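Local coordinates for signal transduction protein TRAP (Staphylococcus aureus, PDB 4AE5) that probably acts as a phosphorylation-dependent regulator of staphylococcal virulence, leading to agr activation, RNAIII synthesis and expression of toxins and biofilm genes, at residues Thr6-Tyr11 against Thr34-Glu39; Ala70-Ser75 against Ser156-Tyr161. One frame throughout, in Å; residues are numbered along the deposited sequence.

Contact 1. Residues Thr6-Tyr11 against Thr34-Glu39. With FMT (formic acid), chain E.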
ATOM      1  N   THR A   6       8.369  -3.568   3.088  1.00 22.58           N
ATOM      2  CA  THR A   6       7.715  -4.594   2.242  1.00 22.17           C
ATOM      3  C   THR A   6       8.831  -5.487   1.686  1.00 24.08           C
ATOM      4  O   THR A   6       9.854  -4.955   1.236  1.00 26.12           O
ATOM      5  CB  THR A   6       6.908  -3.971   1.105  1.00 21.52           C
ATOM      6  OG1 THR A   6       5.979  -3.021   1.674  1.00 23.64           O
ATOM      7  CG2 THR A   6       6.107  -5.077   0.364  1.00 25.53           C
ATOM      8  N   SER A   7       8.650  -6.805   1.785  1.00 22.92           N
ATOM      9  CA  SER A   7       9.546  -7.806   1.179  1.00 24.54           C
ATOM     10  C   SER A   7       8.748  -8.753   0.273  1.00 24.16           C
ATOM     11  O   SER A   7       7.571  -8.971   0.500  1.00 23.82           O
ATOM     12  CB  SER A   7      10.267  -8.642   2.264  1.00 25.42           C
ATOM     13  OG  SER A   7      11.273  -7.895   2.941  1.00 26.68           O
ATOM     14  N   TYR A   8       9.424  -9.298  -0.734  1.00 22.47           N
ATOM     15  CA  TYR A   8       8.864 -10.180  -1.753  1.00 24.25           C
ATOM     16  C   TYR A   8       9.670 -11.480  -1.751  1.00 25.90           C
ATOM     17  O   TYR A   8      10.878 -11.476  -1.468  1.00 25.54           O
ATOM     18  CB  TYR A   8       8.996  -9.507  -3.141  1.00 23.79           C
ATOM     19  CG  TYR A   8       8.349  -8.142  -3.161  1.00 25.21           C
ATOM     20  CD1 TYR A   8       6.975  -8.017  -3.260  1.00 24.25           C
ATOM     21  CD2 TYR A   8       9.112  -6.978  -3.001  1.00 24.88           C
ATOM     22  CE1 TYR A   8       6.362  -6.786  -3.274  1.00 22.69           C
ATOM     23  CE2 TYR A   8       8.490  -5.725  -2.999  1.00 26.43           C
ATOM     24  CZ  TYR A   8       7.119  -5.629  -3.139  1.00 23.72           C
ATOM     25  OH  TYR A   8       6.466  -4.386  -3.118  1.00 20.92           O
ATOM     26  N   GLY A   9       9.013 -12.580  -2.066  1.00 25.24           N
ATOM     27  CA  GLY A   9       9.686 -13.851  -2.157  1.00 27.85           C
ATOM     28  C   GLY A   9       8.606 -14.914  -2.380  1.00 29.34           C
ATOM     29  O   GLY A   9       7.449 -14.573  -2.633  1.00 25.07           O
ATOM     30  N   THR A  10       8.978 -16.193  -2.291  1.00 28.51           N
ATOM     31  CA  THR A  10       7.973 -17.273  -2.376  1.00 28.66           C
ATOM     32  C   THR A  10       7.135 -17.300  -1.078  1.00 26.81           C
ATOM     33  O   THR A  10       7.569 -16.785  -0.044  1.00 25.35           O
ATOM     34  CB  THR A  10       8.622 -18.672  -2.574  1.00 31.40           C
ATOM     35  OG1 THR A  10       9.268 -19.077  -1.373  1.00 28.33           O
ATOM     36  CG2 THR A  10       9.645 -18.682  -3.734  1.00 33.12           C
ATOM     37  N   TYR A  11       5.958 -17.936  -1.128  1.00 26.26           N
ATOM     38  CA  TYR A  11       5.151 -18.137   0.111  1.00 26.65           C
ATOM     39  C   TYR A  11       6.017 -18.704   1.246  1.00 26.28           C
ATOM     40  O   TYR A  11       6.026 -18.188   2.361  1.00 24.75           O
ATOM     41  CB  TYR A  11       3.922 -19.042  -0.125  1.00 26.32           C
ATOM     42  CG  TYR A  11       3.260 -19.453   1.171  1.00 27.49           C
ATOM     43  CD1 TYR A  11       2.378 -18.580   1.805  1.00 28.42           C
ATOM     44  CD2 TYR A  11       3.538 -20.679   1.789  1.00 30.13           C
ATOM     45  CE1 TYR A  11       1.796 -18.915   3.018  1.00 30.38           C
ATOM     46  CE2 TYR A  11       2.941 -21.022   3.007  1.00 31.40           C
ATOM     47  CZ  TYR A  11       2.059 -20.154   3.587  1.00 29.87           C
ATOM     48  OH  TYR A  11       1.434 -20.401   4.782  1.00 31.76           O
ATOM     49  N   THR A  34       3.947 -12.912  -7.097  1.00 23.68           N
ATOM     50  CA  THR A  34       4.868 -13.143  -5.993  1.00 23.53           C
ATOM     51  C   THR A  34       4.099 -13.224  -4.669  1.00 21.25           C
ATOM     52  O   THR A  34       2.989 -12.702  -4.562  1.00 19.59           O
ATOM     53  CB  THR A  34       5.867 -11.929  -5.913  1.00 23.90           C
ATOM     54  OG1 THR A  34       6.789 -12.130  -4.829  1.00 24.95           O
ATOM     55  CG2 THR A  34       5.147 -10.591  -5.713  1.00 21.58           C
ATOM     56  N   SER A  35       4.686 -13.796  -3.633  1.00 20.79           N
ATOM     57  CA  SER A  35       4.143 -13.565  -2.280  1.00 20.89           C
ATOM     58  C   SER A  35       4.675 -12.217  -1.729  1.00 19.09           C
ATOM     59  O   SER A  35       5.760 -11.791  -2.112  1.00 19.40           O
ATOM     60  CB  SER A  35       4.550 -14.733  -1.364  1.00 21.59           C
ATOM     61  OG  SER A  35       3.972 -14.517  -0.075  1.00 24.11           O
ATOM     62  N   VAL A  36       3.962 -11.587  -0.794  1.00 17.41           N
ATOM     63  CA  VAL A  36       4.342 -10.279  -0.284  1.00 17.52           C
ATOM     64  C   VAL A  36       4.206 -10.303   1.270  1.00 18.56           C
ATOM     65  O   VAL A  36       3.224 -10.848   1.811  1.00 18.06           O
ATOM     66  CB  VAL A  36       3.334  -9.210  -0.866  1.00 18.35           C
ATOM     67  CG1 VAL A  36       3.597  -7.837  -0.283  1.00 19.27           C
ATOM     68  CG2 VAL A  36       3.425  -9.141  -2.371  1.00 17.77           C
ATOM     69  N   ILE A  37       5.163  -9.698   1.989  1.00 19.22           N
ATOM     70  CA  ILE A  37       4.995  -9.506   3.423  1.00 18.32           C
ATOM     71  C   ILE A  37       5.355  -8.039   3.844  1.00 18.35           C
ATOM     72  O   ILE A  37       6.291  -7.422   3.256  1.00 19.15           O
ATOM     73  CB  ILE A  37       5.765 -10.598   4.216  1.00 19.26           C
ATOM     74  CG1 ILE A  37       5.261 -10.710   5.678  1.00 19.01           C
ATOM     75  CG2 ILE A  37       7.262 -10.298   4.215  1.00 18.82           C
ATOM     76  CD1 ILE A  37       5.751 -11.973   6.362  1.00 19.49           C
ATOM     77  N   PHE A  38       4.642  -7.502   4.848  1.00 18.44           N
ATOM     78  CA  PHE A  38       5.002  -6.127   5.370  1.00 17.69           C
ATOM     79  C   PHE A  38       4.761  -5.974   6.877  1.00 18.25           C
ATOM     80  O   PHE A  38       3.978  -6.756   7.464  1.00 18.12           O
ATOM     81  CB  PHE A  38       4.317  -5.000   4.564  1.00 16.68           C
ATOM     82  CG  PHE A  38       2.794  -5.021   4.595  1.00 17.29           C
ATOM     83  CD1 PHE A  38       2.084  -4.427   5.650  1.00 16.62           C
ATOM     84  CD2 PHE A  38       2.048  -5.608   3.549  1.00 16.99           C
ATOM     85  CE1 PHE A  38       0.663  -4.468   5.695  1.00 16.84           C
ATOM     86  CE2 PHE A  38       0.650  -5.634   3.576  1.00 17.10           C
ATOM     87  CZ  PHE A  38      -0.054  -5.077   4.634  1.00 17.41           C
ATOM     88  N   GLU A  39       5.431  -4.980   7.472  1.00 18.37           N
ATOM     89  CA  GLU A  39       5.178  -4.580   8.835  1.00 19.69           C
ATOM     90  C   GLU A  39       5.298  -3.099   8.869  1.00 19.19           C
ATOM     91  O   GLU A  39       6.051  -2.529   8.118  1.00 19.51           O
ATOM     92  CB  GLU A  39       6.152  -5.226   9.872  1.00 21.77           C
ATOM     93  CG  GLU A  39       7.621  -4.974   9.608  1.00 21.84           C
ATOM     94  CD  GLU A  39       8.522  -5.530  10.719  1.00 23.91           C
ATOM     95  OE1 GLU A  39       8.060  -5.792  11.835  1.00 26.66           O
ATOM     96  OE2 GLU A  39       9.682  -5.755  10.467  1.00 26.01           O
TER
HETATM   97  C   FMT E1000       3.033  -4.329  -2.661  1.00 36.30           C
HETATM   98  O1  FMT E1000       3.489  -3.475  -1.865  1.00 39.57           O
HETATM   99  O2  FMT E1000       3.797  -4.685  -3.718  1.00 33.86           O
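Tyr8 and Val36 face each other as a non-hydrogen-bonded pair of antiparallel strands, their side chains side by side and pointing the same way. Tyr8 carries this face of the contact. Its CB lies 3.8 Å from Thr34 OG1. CG sits beside the backbone N, anti to the carbonyl carbon (chi1 -56°), which sends the ring along the flank of Val36. CD1 meets Val36 CG2 at 3.8 Å and also touches Thr34 CG2. CE1 keeps contact with the same valine methyl and comes near FMT O2. CZ lies beside FMT O2 as well. At the tip, OH donates a hydrogen bond of 2.8 Å to FMT O2, which lies in the plane of the ring at its edge. Farther along the same face, Thr6 CG2 packs on Val36 CG1 at 3.8 Å, while Thr6 OG1 is hydrogen-bonded to Tyr117. On the other face, Ser7 CB touches Ile37 CG2.

Ser7 and Ile37 exchange two nearly straight backbone bonds: Ser7 N to Ile37 O, 2.8 Å, and Ile37 N to Ser7 O, 2.9 Å. The next pair, Gly9 with Ser35, is joined by two weak bonds. Ser35 O also accepts a bond of 2.9 Å from Thr34 OG1. Ser35 CB reaches the start of the following helix, 3.5 Å from Tyr11 N, and its OG is hydrogen-bonded to Gln28. Thr10 is the N-cap of that helix. The pairing is that of neighbouring antiparallel strands in a closed beta barrel, with a formic acid molecule, probably from the crystallisation liquor, bound at the Tyr8 tip.

Contact 2. Residues Ala70-Ser75 against Ser156-Tyr161. With FMT (formic acid), chain E.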
ATOM      1  N   ALA A  70      -2.130  -2.346  -3.754  1.00 13.24           N
ATOM      2  CA  ALA A  70      -0.955  -1.507  -3.745  1.00 13.87           C
ATOM      3  C   ALA A  70      -0.872  -0.769  -5.086  1.00 13.84           C
ATOM      4  O   ALA A  70      -0.795  -1.396  -6.171  1.00 13.86           O
ATOM      5  CB  ALA A  70       0.312  -2.318  -3.520  1.00 15.27           C
ATOM      6  N   ILE A  71      -0.917   0.549  -5.017  1.00 12.12           N
ATOM      7  CA  ILE A  71      -0.806   1.368  -6.256  1.00 13.84           C
ATOM      8  C   ILE A  71       0.562   1.977  -6.288  1.00 17.32           C
ATOM      9  O   ILE A  71       0.944   2.649  -5.352  1.00 17.02           O
ATOM     10  CB  ILE A  71      -1.851   2.511  -6.321  1.00 14.61           C
ATOM     11  CG1 ILE A  71      -3.228   1.903  -6.092  1.00 13.99           C
ATOM     12  CG2 ILE A  71      -1.739   3.291  -7.669  1.00 14.72           C
ATOM     13  CD1 ILE A  71      -4.327   2.952  -5.864  1.00 16.90           C
ATOM     14  N   PHE A  72       1.290   1.759  -7.372  1.00 16.84           N
ATOM     15  CA  PHE A  72       2.614   2.370  -7.503  1.00 18.17           C
ATOM     16  C   PHE A  72       2.476   3.551  -8.407  1.00 18.18           C
ATOM     17  O   PHE A  72       1.898   3.411  -9.506  1.00 19.48           O
ATOM     18  CB  PHE A  72       3.616   1.356  -8.107  1.00 18.89           C
ATOM     19  CG  PHE A  72       3.954   0.254  -7.152  1.00 18.83           C
ATOM     20  CD1 PHE A  72       3.048  -0.771  -6.956  1.00 17.77           C
ATOM     21  CD2 PHE A  72       5.158   0.237  -6.458  1.00 21.48           C
ATOM     22  CE1 PHE A  72       3.327  -1.832  -6.099  1.00 17.65           C
ATOM     23  CE2 PHE A  72       5.450  -0.840  -5.573  1.00 19.75           C
ATOM     24  CZ  PHE A  72       4.516  -1.841  -5.386  1.00 18.72           C
ATOM     25  N   ILE A  73       2.942   4.703  -7.955  1.00 19.69           N
ATOM     26  CA  ILE A  73       2.748   5.979  -8.596  1.00 19.61           C
ATOM     27  C   ILE A  73       4.115   6.594  -8.894  1.00 23.44           C
ATOM     28  O   ILE A  73       4.723   7.137  -8.044  1.00 22.91           O
ATOM     29  CB  ILE A  73       1.968   6.939  -7.669  1.00 19.66           C
ATOM     30  CG1 ILE A  73       0.660   6.331  -7.238  1.00 17.74           C
ATOM     31  CG2 ILE A  73       1.710   8.242  -8.338  1.00 19.33           C
ATOM     32  CD1 ILE A  73       0.186   6.757  -5.907  1.00 17.30           C
ATOM     33  N   PRO A  74       4.558   6.470 -10.121  1.00 24.48           N
ATOM     34  CA  PRO A  74       5.876   6.964 -10.512  1.00 29.00           C
ATOM     35  C   PRO A  74       5.905   8.462 -10.577  1.00 27.81           C
ATOM     36  O   PRO A  74       4.986   9.054 -11.019  1.00 32.31           O
ATOM     37  CB  PRO A  74       6.060   6.387 -11.910  1.00 28.41           C
ATOM     38  CG  PRO A  74       4.698   6.078 -12.362  1.00 28.14           C
ATOM     39  CD  PRO A  74       3.952   5.669 -11.175  1.00 25.55           C
ATOM     40  N   SER A  75       6.963   9.075 -10.130  1.00 28.84           N
ATOM     41  CA  SER A  75       7.113  10.493 -10.284  1.00 26.28           C
ATOM     42  C   SER A  75       8.622  10.828 -10.361  1.00 27.49           C
ATOM     43  O   SER A  75       9.412   9.953 -10.472  1.00 28.25           O
ATOM     44  CB  SER A  75       6.662  11.181  -9.027  1.00 24.74           C
ATOM     45  OG  SER A  75       6.345  12.475  -9.258  1.00 25.07           O
ATOM     46  N   SER A 156       4.742   3.437 -15.816  1.00 29.49           N
ATOM     47  CA  SER A 156       4.831   2.204 -15.056  1.00 28.32           C
ATOM     48  C   SER A 156       3.891   2.259 -13.817  1.00 26.96           C
ATOM     49  O   SER A 156       3.919   1.376 -12.959  1.00 26.75           O
ATOM     50  CB  SER A 156       6.276   1.883 -14.707  1.00 32.00           C
ATOM     51  OG  SER A 156       6.933   3.036 -14.220  1.00 36.94           O
ATOM     52  N   TYR A 157       3.041   3.291 -13.747  1.00 23.33           N
ATOM     53  CA  TYR A 157       1.875   3.185 -12.884  1.00 21.37           C
ATOM     54  C   TYR A 157       1.278   1.787 -12.983  1.00 21.83           C
ATOM     55  O   TYR A 157       0.966   1.268 -14.089  1.00 22.07           O
ATOM     56  CB  TYR A 157       0.850   4.280 -13.179  1.00 21.85           C
ATOM     57  CG  TYR A 157      -0.432   4.254 -12.397  1.00 19.96           C
ATOM     58  CD1 TYR A 157      -1.433   3.325 -12.677  1.00 19.47           C
ATOM     59  CD2 TYR A 157      -0.667   5.212 -11.355  1.00 19.46           C
ATOM     60  CE1 TYR A 157      -2.644   3.339 -11.927  1.00 18.85           C
ATOM     61  CE2 TYR A 157      -1.872   5.255 -10.653  1.00 18.33           C
ATOM     62  CZ  TYR A 157      -2.844   4.320 -10.935  1.00 19.81           C
ATOM     63  OH  TYR A 157      -4.045   4.345 -10.242  1.00 16.32           O
ATOM     64  N   PHE A 158       1.113   1.140 -11.832  1.00 18.88           N
ATOM     65  CA  PHE A 158       0.348  -0.107 -11.847  1.00 21.52           C
ATOM     66  C   PHE A 158      -0.141  -0.477 -10.457  1.00 20.43           C
ATOM     67  O   PHE A 158       0.301   0.120  -9.439  1.00 20.93           O
ATOM     68  CB  PHE A 158       1.209  -1.275 -12.443  1.00 23.44           C
ATOM     69  CG  PHE A 158       2.067  -1.974 -11.428  1.00 26.87           C
ATOM     70  CD1 PHE A 158       3.234  -1.385 -10.967  1.00 26.38           C
ATOM     71  CD2 PHE A 158       1.727  -3.253 -10.966  1.00 27.35           C
ATOM     72  CE1 PHE A 158       4.006  -2.023 -10.017  1.00 26.32           C
ATOM     73  CE2 PHE A 158       2.504  -3.900 -10.038  1.00 27.08           C
ATOM     74  CZ  PHE A 158       3.643  -3.277  -9.559  1.00 28.31           C
ATOM     75  N   GLU A 159      -1.031  -1.466 -10.437  1.00 20.82           N
ATOM     76  CA  GLU A 159      -1.670  -2.019  -9.235  1.00 19.35           C
ATOM     77  C   GLU A 159      -1.151  -3.445  -9.000  1.00 21.02           C
ATOM     78  O   GLU A 159      -1.097  -4.259  -9.942  1.00 22.81           O
ATOM     79  CB  GLU A 159      -3.186  -2.086  -9.475  1.00 20.14           C
ATOM     80  CG  GLU A 159      -3.829  -0.699  -9.419  1.00 21.50           C
ATOM     81  CD  GLU A 159      -5.342  -0.761  -9.445  1.00 22.22           C
ATOM     82  OE1 GLU A 159      -5.869  -1.780  -9.897  1.00 23.17           O
ATOM     83  OE2 GLU A 159      -6.018   0.221  -9.025  1.00 21.74           O
ATOM     84  N   ARG A 160      -0.721  -3.735  -7.787  1.00 18.94           N
ATOM     85  CA  ARG A 160      -0.523  -5.127  -7.385  1.00 19.63           C
ATOM     86  C   ARG A 160      -1.596  -5.541  -6.419  1.00 17.31           C
ATOM     87  O   ARG A 160      -1.663  -5.034  -5.253  1.00 16.72           O
ATOM     88  CB  ARG A 160       0.847  -5.303  -6.697  1.00 20.03           C
ATOM     89  CG  ARG A 160       1.074  -6.793  -6.310  1.00 19.15           C
ATOM     90  CD  ARG A 160       2.525  -7.137  -5.916  1.00 21.79           C
ATOM     91  NE  ARG A 160       3.487  -7.233  -7.053  1.00 20.87           N
ATOM     92  CZ  ARG A 160       4.487  -6.367  -7.222  1.00 22.00           C
ATOM     93  NH1 ARG A 160       4.685  -5.368  -6.307  1.00 21.00           N
ATOM     94  NH2 ARG A 160       5.325  -6.503  -8.249  1.00 23.56           N
ATOM     95  N   TYR A 161      -2.425  -6.500  -6.811  1.00 17.26           N
ATOM     96  CA  TYR A 161      -3.470  -6.994  -5.853  1.00 15.87           C
ATOM     97  C   TYR A 161      -2.873  -8.004  -4.846  1.00 17.93           C
ATOM     98  O   TYR A 161      -2.076  -8.852  -5.232  1.00 17.58           O
ATOM     99  CB  TYR A 161      -4.619  -7.684  -6.586  1.00 18.89           C
ATOM    100  CG  TYR A 161      -5.588  -6.798  -7.332  1.00 19.13           C
ATOM    101  CD1 TYR A 161      -5.415  -5.414  -7.434  1.00 20.22           C
ATOM    102  CD2 TYR A 161      -6.715  -7.381  -7.969  1.00 21.54           C
ATOM    103  CE1 TYR A 161      -6.359  -4.609  -8.108  1.00 19.92           C
ATOM    104  CE2 TYR A 161      -7.628  -6.610  -8.676  1.00 20.39           C
ATOM    105  CZ  TYR A 161      -7.466  -5.237  -8.736  1.00 20.49           C
ATOM    106  OH  TYR A 161      -8.398  -4.487  -9.431  1.00 20.28           O
TER
HETATM  107  C   FMT E1000       3.033  -4.329  -2.661  1.00 36.30           C
HETATM  108  O1  FMT E1000       3.489  -3.475  -1.865  1.00 39.57           O
HETATM  109  O2  FMT E1000       3.797  -4.685  -3.718  1.00 33.86           O
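Ala70-Ile73 and Phe158-Tyr161 run antiparallel, with strand axes 4.8 Å apart at closest approach and directions 157° apart. They are neighbours in the closed barrel, in the region roughly matching the ABM family. Ala70 and Arg160 exchange two backbone bonds. Phe72 N donates a straight bond of 2.8 Å to Phe158 O; the return bond from Phe158 N to Phe72 O is weak.

On the face of these pairs, the rings of Phe72 and Phe158 are almost parallel (8°) but slid apart, with little overlap. Phe72 CD1 meets Phe158 CE1 at 3.4 Å. Phe158 CG sits between its backbone N and carbonyl carbon (chi1 87°), which brings the ring toward Phe72. Arg160 comes next. Phe158 CZ lies over one face of its guanidinium, toward the rim. Arg160 NH1 is 3.6 Å from Phe72 CZ and donates a bond of 2.8 Å to FMT O2. Ala70 CB touches FMT C at 3.5 Å. Arg160 NE forms a salt bridge with Asp33.

On the other face, Ile71 CG2 packs on Tyr157 CE2 at 3.6 Å. Pro74 CD rests on Tyr157 CB. Glu159 has a hydrogen bond to Tyr126 OH and a salt bridge to Lys130 NZ.

Backbone hydrogen bonds pair the strands, and aromatic and aliphatic groups pack on both faces. The formic acid probably comes from the crystallisation liquor. Lys115 also hydrogen-bonds it, and with Arg160 would perhaps suit an anion.

Overall arrangement
From the N terminus, strand 3-9 leads into helix 11-20 and strand 27-30. Contact 1 then closes this first loop by pairing 6-11 with 34-39. Strand 51-59 follows. Contact 2 opens at 70-75 and closes at 156-161, after a far longer loop that holds helix 80-88, strands 100-108 and 114-120 and the later helices. The two contacts are in series and neither nest nor cross. They belong to one barrel, where strand 27-30 lies between 35-41 and 158-164. Their centres are about 16 Å apart. Tyr8 of contact 1 and Arg160 of contact 2 meet at the formic acid, and Thr34 packs on Arg160 beside it.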